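Local coordinates for cpftsy (PDB 4AK9), which probably serves as the chloroplast receptor for the signal recognition particle, a GTPase that helps deliver proteins to the thylakoid membrane, at residues Lys25-Leu37 with Ile48-Phe61. Residues are numbered along the deposited sequence; the frame is centred on the assembly and turned at random.
Sequences KTRENLAVVDELL and ILDELEEVLLVSDF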
ATOM      1  N   LYS A  25       8.780  11.812   6.328  1.00 26.95           N
ATOM      2  CA  LYS A  25       7.400  11.702   5.826  1.00 29.44           C
ATOM      3  C   LYS A  25       6.617  10.589   6.497  1.00 26.17           C
ATOM      4  O   LYS A  25       5.421  10.745   6.785  1.00 27.36           O
ATOM      5  CB  LYS A  25       7.357  11.531   4.310  1.00 30.67           C
ATOM      6  CG  LYS A  25       7.837  12.747   3.553  1.00 38.65           C
ATOM      7  CD  LYS A  25       7.034  12.920   2.271  1.00 47.48           C
ATOM      8  CE  LYS A  25       7.881  13.547   1.158  1.00 48.04           C
ATOM      9  NZ  LYS A  25       7.998  15.043   1.230  1.00 58.53           N
ATOM     10  N   THR A  26       7.286   9.461   6.754  1.00 22.05           N
ATOM     11  CA  THR A  26       6.636   8.375   7.468  1.00 21.80           C
ATOM     12  C   THR A  26       6.298   8.806   8.891  1.00 26.10           C
ATOM     13  O   THR A  26       5.195   8.539   9.391  1.00 21.78           O
ATOM     14  CB  THR A  26       7.528   7.101   7.511  1.00 23.14           C
ATOM     15  OG1 THR A  26       7.725   6.622   6.169  1.00 23.58           O
ATOM     16  CG2 THR A  26       6.840   5.994   8.319  1.00 23.64           C
ATOM     17  N   ARG A  27       7.244   9.491   9.531  1.00 27.88           N
ATOM     18  CA  ARG A  27       7.100   9.887  10.937  1.00 29.07           C
ATOM     19  C   ARG A  27       5.934  10.842  11.118  1.00 24.40           C
ATOM     20  O   ARG A  27       5.226  10.796  12.139  1.00 32.16           O
ATOM     21  CB  ARG A  27       8.421  10.469  11.461  1.00 25.48           C
ATOM     22  CG  ARG A  27       8.399  10.876  12.916  1.00 31.62           C
ATOM     23  CD  ARG A  27       9.784  11.281  13.339  1.00 26.66           C
ATOM     24  NE  ARG A  27      10.347  12.329  12.493  1.00 24.89           N
ATOM     25  CZ  ARG A  27      11.387  12.179  11.679  1.00 30.05           C
ATOM     26  NH1 ARG A  27      11.995  11.000  11.559  1.00 24.40           N
ATOM     27  NH2 ARG A  27      11.813  13.224  10.973  1.00 26.70           N
ATOM     28  N   GLU A  28       5.695  11.690  10.124  1.00 27.57           N
ATOM     29  CA  GLU A  28       4.590  12.638  10.202  1.00 36.21           C
ATOM     30  C   GLU A  28       3.210  11.982  10.213  1.00 35.30           C
ATOM     31  O   GLU A  28       2.311  12.436  10.923  1.00 32.83           O
ATOM     32  CB  GLU A  28       4.658  13.641   9.062  1.00 39.22           C
ATOM     33  CG  GLU A  28       3.437  14.540   8.980  1.00 54.08           C
ATOM     34  CD  GLU A  28       3.739  15.860   8.298  1.00 70.33           C
ATOM     35  OE1 GLU A  28       4.714  15.906   7.503  1.00 64.37           O
ATOM     36  OE2 GLU A  28       3.007  16.849   8.563  1.00 75.40           O
ATOM     37  N   ASN A  29       3.014  10.926   9.426  1.00 30.10           N
ATOM     38  CA  ASN A  29       1.767  10.179   9.597  1.00 26.06           C
ATOM     39  C   ASN A  29       1.724   9.532  10.959  1.00 27.56           C
ATOM     40  O   ASN A  29       0.699   9.576  11.640  1.00 28.20           O
ATOM     41  CB  ASN A  29       1.541   9.114   8.530  1.00 30.92           C
ATOM     42  CG  ASN A  29       0.329   8.226   8.854  1.00 32.25           C
ATOM     43  OD1 ASN A  29      -0.813   8.707   8.949  1.00 34.44           O
ATOM     44  ND2 ASN A  29       0.588   6.929   9.054  1.00 29.36           N
ATOM     45  N   LEU A  30       2.852   8.947  11.372  1.00 23.31           N
ATOM     46  CA  LEU A  30       2.848   8.203  12.632  1.00 24.95           C
ATOM     47  C   LEU A  30       2.714   9.094  13.875  1.00 26.19           C
ATOM     48  O   LEU A  30       2.420   8.588  14.963  1.00 25.72           O
ATOM     49  CB  LEU A  30       4.069   7.332  12.735  1.00 24.38           C
ATOM     50  CG  LEU A  30       4.117   6.181  11.703  1.00 19.91           C
ATOM     51  CD1 LEU A  30       5.441   5.448  11.841  1.00 25.01           C
ATOM     52  CD2 LEU A  30       2.927   5.200  11.897  1.00 19.79           C
ATOM     53  N   ALA A  31       2.914  10.395  13.698  1.00 26.05           N
ATOM     54  CA  ALA A  31       2.837  11.342  14.830  1.00 35.19           C
ATOM     55  C   ALA A  31       1.447  11.424  15.455  1.00 35.14           C
ATOM     56  O   ALA A  31       1.301  11.724  16.652  1.00 39.55           O
ATOM     57  CB  ALA A  31       3.312  12.729  14.399  1.00 34.47           C
ATOM     58  N   VAL A  32       0.417  11.144  14.674  1.00 28.21           N
ATOM     59  CA  VAL A  32      -0.924  11.196  15.231  1.00 34.15           C
ATOM     60  C   VAL A  32      -1.146  10.141  16.325  1.00 36.44           C
ATOM     61  O   VAL A  32      -2.116  10.240  17.088  1.00 35.43           O
ATOM     62  CB  VAL A  32      -2.007  11.067  14.143  1.00 34.97           C
ATOM     63  CG1 VAL A  32      -1.716  12.031  12.997  1.00 39.34           C
ATOM     64  CG2 VAL A  32      -2.094   9.639  13.647  1.00 31.26           C
ATOM     65  N   VAL A  33      -0.260   9.143  16.402  1.00 32.65           N
ATOM     66  CA  VAL A  33      -0.390   8.087  17.415  1.00 34.36           C
ATOM     67  C   VAL A  33      -0.413   8.660  18.837  1.00 33.76           C
ATOM     68  O   VAL A  33      -1.270   8.291  19.657  1.00 31.92           O
ATOM     69  CB  VAL A  33       0.701   7.000  17.262  1.00 29.90           C
ATOM     70  CG1 VAL A  33       0.770   6.101  18.493  1.00 27.63           C
ATOM     71  CG2 VAL A  33       0.410   6.150  16.012  1.00 26.42           C
ATOM     72  N   ASP A  34       0.510   9.573  19.119  1.00 32.43           N
ATOM     73  CA  ASP A  34       0.556  10.226  20.436  1.00 38.13           C
ATOM     74  C   ASP A  34      -0.752  10.962  20.761  1.00 34.89           C
ATOM     75  O   ASP A  34      -1.303  10.827  21.857  1.00 33.32           O
ATOM     76  CB  ASP A  34       1.731  11.207  20.521  1.00 42.26           C
ATOM     77  CG  ASP A  34       3.079  10.523  20.364  1.00 46.65           C
ATOM     78  OD1 ASP A  34       3.471   9.745  21.270  1.00 48.49           O
ATOM     79  OD2 ASP A  34       3.744  10.782  19.337  1.00 50.95           O
ATOM     80  N   GLU A  35      -1.251  11.729  19.798  1.00 39.52           N
ATOM     81  CA  GLU A  35      -2.524  12.421  19.968  1.00 40.64           C
ATOM     82  C   GLU A  35      -3.653  11.440  20.246  1.00 41.80           C
ATOM     83  O   GLU A  35      -4.458  11.629  21.163  1.00 32.90           O
ATOM     84  CB  GLU A  35      -2.858  13.200  18.705  1.00 46.37           C
ATOM     85  CG  GLU A  35      -4.238  13.839  18.730  1.00 54.63           C
ATOM     86  CD  GLU A  35      -4.194  15.318  19.093  1.00 64.29           C
ATOM     87  OE1 GLU A  35      -3.086  15.821  19.399  1.00 65.61           O
ATOM     88  OE2 GLU A  35      -5.264  15.976  19.063  1.00 65.80           O
ATOM     89  N   LEU A  36      -3.709  10.390  19.433  1.00 34.73           N
ATOM     90  CA  LEU A  36      -4.726   9.360  19.563  1.00 30.74           C
ATOM     91  C   LEU A  36      -4.734   8.725  20.937  1.00 32.95           C
ATOM     92  O   LEU A  36      -5.790   8.417  21.502  1.00 32.77           O
ATOM     93  CB  LEU A  36      -4.454   8.276  18.519  1.00 34.28           C
ATOM     94  CG  LEU A  36      -5.460   7.143  18.398  1.00 38.26           C
ATOM     95  CD1 LEU A  36      -6.847   7.710  18.114  1.00 42.88           C
ATOM     96  CD2 LEU A  36      -5.022   6.207  17.267  1.00 39.79           C
ATOM     97  N   LEU A  37      -3.543   8.537  21.460  1.00 23.88           N
ATOM     98  CA  LEU A  37      -3.401   7.765  22.678  1.00 30.49           C
ATOM     99  C   LEU A  37      -3.786   8.625  23.882  1.00 35.54           C
ATOM    100  O   LEU A  37      -4.052   8.094  24.965  1.00 33.62           O
ATOM    101  CB  LEU A  37      -1.979   7.230  22.801  1.00 29.26           C
ATOM    102  CG  LEU A  37      -1.754   6.020  21.871  1.00 27.80           C
ATOM    103  CD1 LEU A  37      -0.373   5.390  22.070  1.00 27.52           C
ATOM    104  CD2 LEU A  37      -2.851   4.994  22.039  1.00 29.98           C
ATOM    105  N   ILE A  48     -10.130   2.871  20.019  1.00 30.70           N
ATOM    106  CA  ILE A  48      -8.886   3.598  19.899  1.00 34.87           C
ATOM    107  C   ILE A  48      -7.854   2.705  19.210  1.00 24.73           C
ATOM    108  O   ILE A  48      -7.085   3.185  18.375  1.00 28.58           O
ATOM    109  CB  ILE A  48      -8.366   4.062  21.278  1.00 32.49           C
ATOM    110  CG1 ILE A  48      -9.352   5.045  21.894  1.00 40.69           C
ATOM    111  CG2 ILE A  48      -7.017   4.736  21.148  1.00 29.06           C
ATOM    112  CD1 ILE A  48      -9.785   6.105  20.939  1.00 40.96           C
ATOM    113  N   LEU A  49      -7.869   1.417  19.512  1.00 21.98           N
ATOM    114  CA  LEU A  49      -6.852   0.516  18.981  1.00 26.18           C
ATOM    115  C   LEU A  49      -7.151   0.221  17.510  1.00 27.03           C
ATOM    116  O   LEU A  49      -6.226   0.009  16.731  1.00 25.04           O
ATOM    117  CB  LEU A  49      -6.728  -0.782  19.780  1.00 28.34           C
ATOM    118  CG  LEU A  49      -6.191  -0.624  21.213  1.00 32.16           C
ATOM    119  CD1 LEU A  49      -6.105  -1.969  21.917  1.00 39.04           C
ATOM    120  CD2 LEU A  49      -4.836   0.034  21.192  1.00 35.90           C
ATOM    121  N   ASP A  50      -8.427   0.202  17.139  1.00 26.39           N
ATOM    122  CA  ASP A  50      -8.806   0.136  15.723  1.00 29.67           C
ATOM    123  C   ASP A  50      -8.248   1.327  14.976  1.00 25.92           C
ATOM    124  O   ASP A  50      -7.659   1.167  13.902  1.00 25.07           O
ATOM    125  CB  ASP A  50     -10.336   0.075  15.546  1.00 30.79           C
ATOM    126  CG  ASP A  50     -10.886  -1.344  15.688  1.00 30.83           C
ATOM    127  OD1 ASP A  50     -10.102  -2.261  16.037  1.00 29.86           O
ATOM    128  OD2 ASP A  50     -12.105  -1.556  15.457  1.00 30.11           O
ATOM    129  N   GLU A  51      -8.448   2.524  15.516  1.00 25.01           N
ATOM    130  CA  GLU A  51      -7.898   3.736  14.927  1.00 29.71           C
ATOM    131  C   GLU A  51      -6.376   3.671  14.827  1.00 26.31           C
ATOM    132  O   GLU A  51      -5.805   4.094  13.808  1.00 22.92           O
ATOM    133  CB  GLU A  51      -8.316   4.985  15.705  1.00 31.63           C
ATOM    134  CG  GLU A  51      -9.819   5.230  15.726  1.00 45.11           C
ATOM    135  CD  GLU A  51     -10.190   6.523  16.451  1.00 55.10           C
ATOM    136  OE1 GLU A  51      -9.539   7.562  16.181  1.00 55.89           O
ATOM    137  OE2 GLU A  51     -11.122   6.493  17.293  1.00 61.68           O
ATOM    138  N   LEU A  52      -5.725   3.170  15.876  1.00 22.19           N
ATOM    139  CA  LEU A  52      -4.275   2.976  15.893  1.00 22.46           C
ATOM    140  C   LEU A  52      -3.828   2.048  14.756  1.00 22.30           C
ATOM    141  O   LEU A  52      -2.862   2.354  14.026  1.00 20.63           O
ATOM    142  CB  LEU A  52      -3.821   2.365  17.229  1.00 24.35           C
ATOM    143  CG  LEU A  52      -2.334   1.998  17.306  1.00 26.44           C
ATOM    144  CD1 LEU A  52      -1.535   3.259  17.069  1.00 30.46           C
ATOM    145  CD2 LEU A  52      -1.974   1.385  18.683  1.00 29.01           C
ATOM    146  N   GLU A  53      -4.526   0.933  14.609  1.00 20.68           N
ATOM    147  CA  GLU A  53      -4.181  -0.037  13.596  1.00 22.76           C
ATOM    148  C   GLU A  53      -4.317   0.585  12.209  1.00 20.54           C
ATOM    149  O   GLU A  53      -3.435   0.370  11.351  1.00 18.64           O
ATOM    150  CB  GLU A  53      -5.039  -1.270  13.704  1.00 22.61           C
ATOM    151  CG  GLU A  53      -4.389  -2.459  13.100  1.00 26.01           C
ATOM    152  CD  GLU A  53      -5.077  -3.752  13.457  1.00 31.29           C
ATOM    153  OE1 GLU A  53      -5.577  -3.911  14.614  1.00 30.60           O
ATOM    154  OE2 GLU A  53      -5.127  -4.613  12.559  1.00 26.70           O
ATOM    155  N   GLU A  54      -5.363   1.375  12.009  1.00 20.55           N
ATOM    156  CA  GLU A  54      -5.552   2.109  10.747  1.00 24.20           C
ATOM    157  C   GLU A  54      -4.447   3.140  10.485  1.00 24.65           C
ATOM    158  O   GLU A  54      -4.042   3.312   9.358  1.00 20.97           O
ATOM    159  CB  GLU A  54      -6.954   2.745  10.660  1.00 29.31           C
ATOM    160  CG  GLU A  54      -8.074   1.691  10.683  1.00 36.88           C
ATOM    161  CD  GLU A  54      -9.143   1.904   9.608  1.00 46.01           C
ATOM    162  OE1 GLU A  54     -10.005   2.808   9.775  1.00 52.11           O
ATOM    163  OE2 GLU A  54      -9.119   1.154   8.596  1.00 46.16           O
ATOM    164  N   VAL A  55      -3.915   3.793  11.510  1.00 18.56           N
ATOM    165  CA  VAL A  55      -2.805   4.699  11.305  1.00 19.57           C
ATOM    166  C   VAL A  55      -1.587   3.921  10.779  1.00 19.98           C
ATOM    167  O   VAL A  55      -0.897   4.351   9.817  1.00 22.05           O
ATOM    168  CB  VAL A  55      -2.488   5.472  12.597  1.00 22.76           C
ATOM    169  CG1 VAL A  55      -1.163   6.166  12.454  1.00 25.77           C
ATOM    170  CG2 VAL A  55      -3.625   6.490  12.864  1.00 23.82           C
ATOM    171  N   LEU A  56      -1.338   2.752  11.346  1.00 16.08           N
ATOM    172  CA  LEU A  56      -0.276   1.880  10.842  1.00 20.38           C
ATOM    173  C   LEU A  56      -0.478   1.463   9.381  1.00 18.29           C
ATOM    174  O   LEU A  56       0.496   1.443   8.614  1.00 17.11           O
ATOM    175  CB  LEU A  56      -0.122   0.624  11.695  1.00 19.05           C
ATOM    176  CG  LEU A  56       0.193   0.849  13.187  1.00 19.95           C
ATOM    177  CD1 LEU A  56       0.450  -0.494  13.859  1.00 21.56           C
ATOM    178  CD2 LEU A  56       1.389   1.796  13.351  1.00 19.88           C
ATOM    179  N   LEU A  57      -1.707   1.163   8.999  1.00 17.88           N
ATOM    180  CA  LEU A  57      -2.019   0.769   7.621  1.00 20.22           C
ATOM    181  C   LEU A  57      -1.714   1.917   6.650  1.00 18.62           C
ATOM    182  O   LEU A  57      -1.226   1.678   5.527  1.00 18.14           O
ATOM    183  CB  LEU A  57      -3.482   0.292   7.479  1.00 16.94           C
ATOM    184  CG  LEU A  57      -3.892  -1.007   8.200  1.00 20.32           C
ATOM    185  CD1 LEU A  57      -5.393  -1.286   7.969  1.00 22.18           C
ATOM    186  CD2 LEU A  57      -3.090  -2.228   7.756  1.00 18.83           C
ATOM    187  N   VAL A  58      -1.945   3.144   7.078  1.00 17.96           N
ATOM    188  CA  VAL A  58      -1.629   4.302   6.258  1.00 20.02           C
ATOM    189  C   VAL A  58      -0.128   4.330   5.925  1.00 22.28           C
ATOM    190  O   VAL A  58       0.272   4.661   4.803  1.00 20.11           O
ATOM    191  CB  VAL A  58      -2.115   5.613   6.921  1.00 21.85           C
ATOM    192  CG1 VAL A  58      -1.670   6.831   6.095  1.00 27.42           C
ATOM    193  CG2 VAL A  58      -3.654   5.579   7.106  1.00 20.97           C
ATOM    194  N   SER A  59       0.721   3.966   6.882  1.00 19.41           N
ATOM    195  CA  SER A  59       2.153   3.885   6.632  1.00 21.50           C
ATOM    196  C   SER A  59       2.628   2.538   6.059  1.00 23.82           C
ATOM    197  O   SER A  59       3.825   2.269   5.998  1.00 20.07           O
ATOM    198  CB  SER A  59       2.968   4.256   7.882  1.00 24.45           C
ATOM    199  OG  SER A  59       2.851   5.652   8.153  1.00 27.68           O
ATOM    200  N   ASP A  60       1.713   1.698   5.589  1.00 17.87           N
ATOM    201  CA  ASP A  60       2.104   0.407   5.003  1.00 18.75           C
ATOM    202  C   ASP A  60       2.786  -0.623   5.895  1.00 20.90           C
ATOM    203  O   ASP A  60       3.560  -1.457   5.424  1.00 19.44           O
ATOM    204  CB  ASP A  60       2.908   0.599   3.715  1.00 23.64           C
ATOM    205  CG  ASP A  60       2.017   0.522   2.486  1.00 29.78           C
ATOM    206  OD1 ASP A  60       0.774   0.406   2.652  1.00 24.29           O
ATOM    207  OD2 ASP A  60       2.553   0.561   1.359  1.00 23.59           O
ATOM    208  N   PHE A  61       2.515  -0.568   7.196  1.00 17.39           N
ATOM    209  CA  PHE A  61       2.427  -1.815   7.941  1.00 19.93           C
ATOM    210  C   PHE A  61       1.224  -2.555   7.328  1.00 22.22           C
ATOM    211  O   PHE A  61       0.085  -2.049   7.362  1.00 26.12           O
ATOM    212  CB  PHE A  61       2.167  -1.522   9.414  1.00 18.18           C
ATOM    213  CG  PHE A  61       3.277  -0.787  10.093  1.00 21.34           C
ATOM    214  CD1 PHE A  61       3.390   0.598   9.981  1.00 21.10           C
ATOM    215  CD2 PHE A  61       4.186  -1.471  10.881  1.00 23.76           C
ATOM    216  CE1 PHE A  61       4.393   1.285  10.613  1.00 21.23           C
ATOM    217  CE2 PHE A  61       5.206  -0.784  11.524  1.00 21.05           C
ATOM    218  CZ  PHE A  61       5.309   0.593  11.400  1.00 22.68           C
TER
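The amide nitrogen ND2 of Asn29 spends both its hydrogens on the last turn of helix 45-58 and the residue just after it, donating to Ser59 OG at 2.8 Å and to the backbone oxygen Val55 O at 3.1 Å. Val55 O lies almost in the plane of the Asn29 amide, whereas Ser59 OG is tilted somewhat out of it; together the two bonds fix the rotation of the carboxamide. Asparagine suits this place because its short chain, with CG anti to the backbone N (chi1 172°), carries the NH2 to the helix end, while OD1 rests against Val58 CG1. Val55 O is a natural acceptor: the helix is ending, the bond it receives from Ser59 N is weak, and a Schellman motif with Asp60 at positive phi closes the last turn. A leucine in place of Asn29 would probably leave Val55 O and Ser59 OG without this shared donor and loosen the hold on the helix end.

Farther along, the contact turns apolar. Val55 is a knob in a hole formed by Asn29, Leu30, Val32 and Val33, its compact branched side chain meeting Val32 CG2 through CG2 at 3.6 Å. Val33 CG2 touches Leu52 CD1, also at 3.6 Å. Leu36, longer, extends over the backbone of the opposing helix, with CD2 3.4 Å from Leu52 N and CD1 against the carboxylate oxygen Glu51 OE1 at 3.3 Å, at the exposed margin.

The helices run nearly antiparallel, at 164° for 25-30 and 176° for 32-37 against 48-58, as neighbours in the helical bundle of an SRP-type GTPase. Val33 and Leu37 also pack on helix 85-101, Leu49 and Phe61 reach helix 63-78, and Thr26 and Leu30 meet the C-terminal helix 309-316.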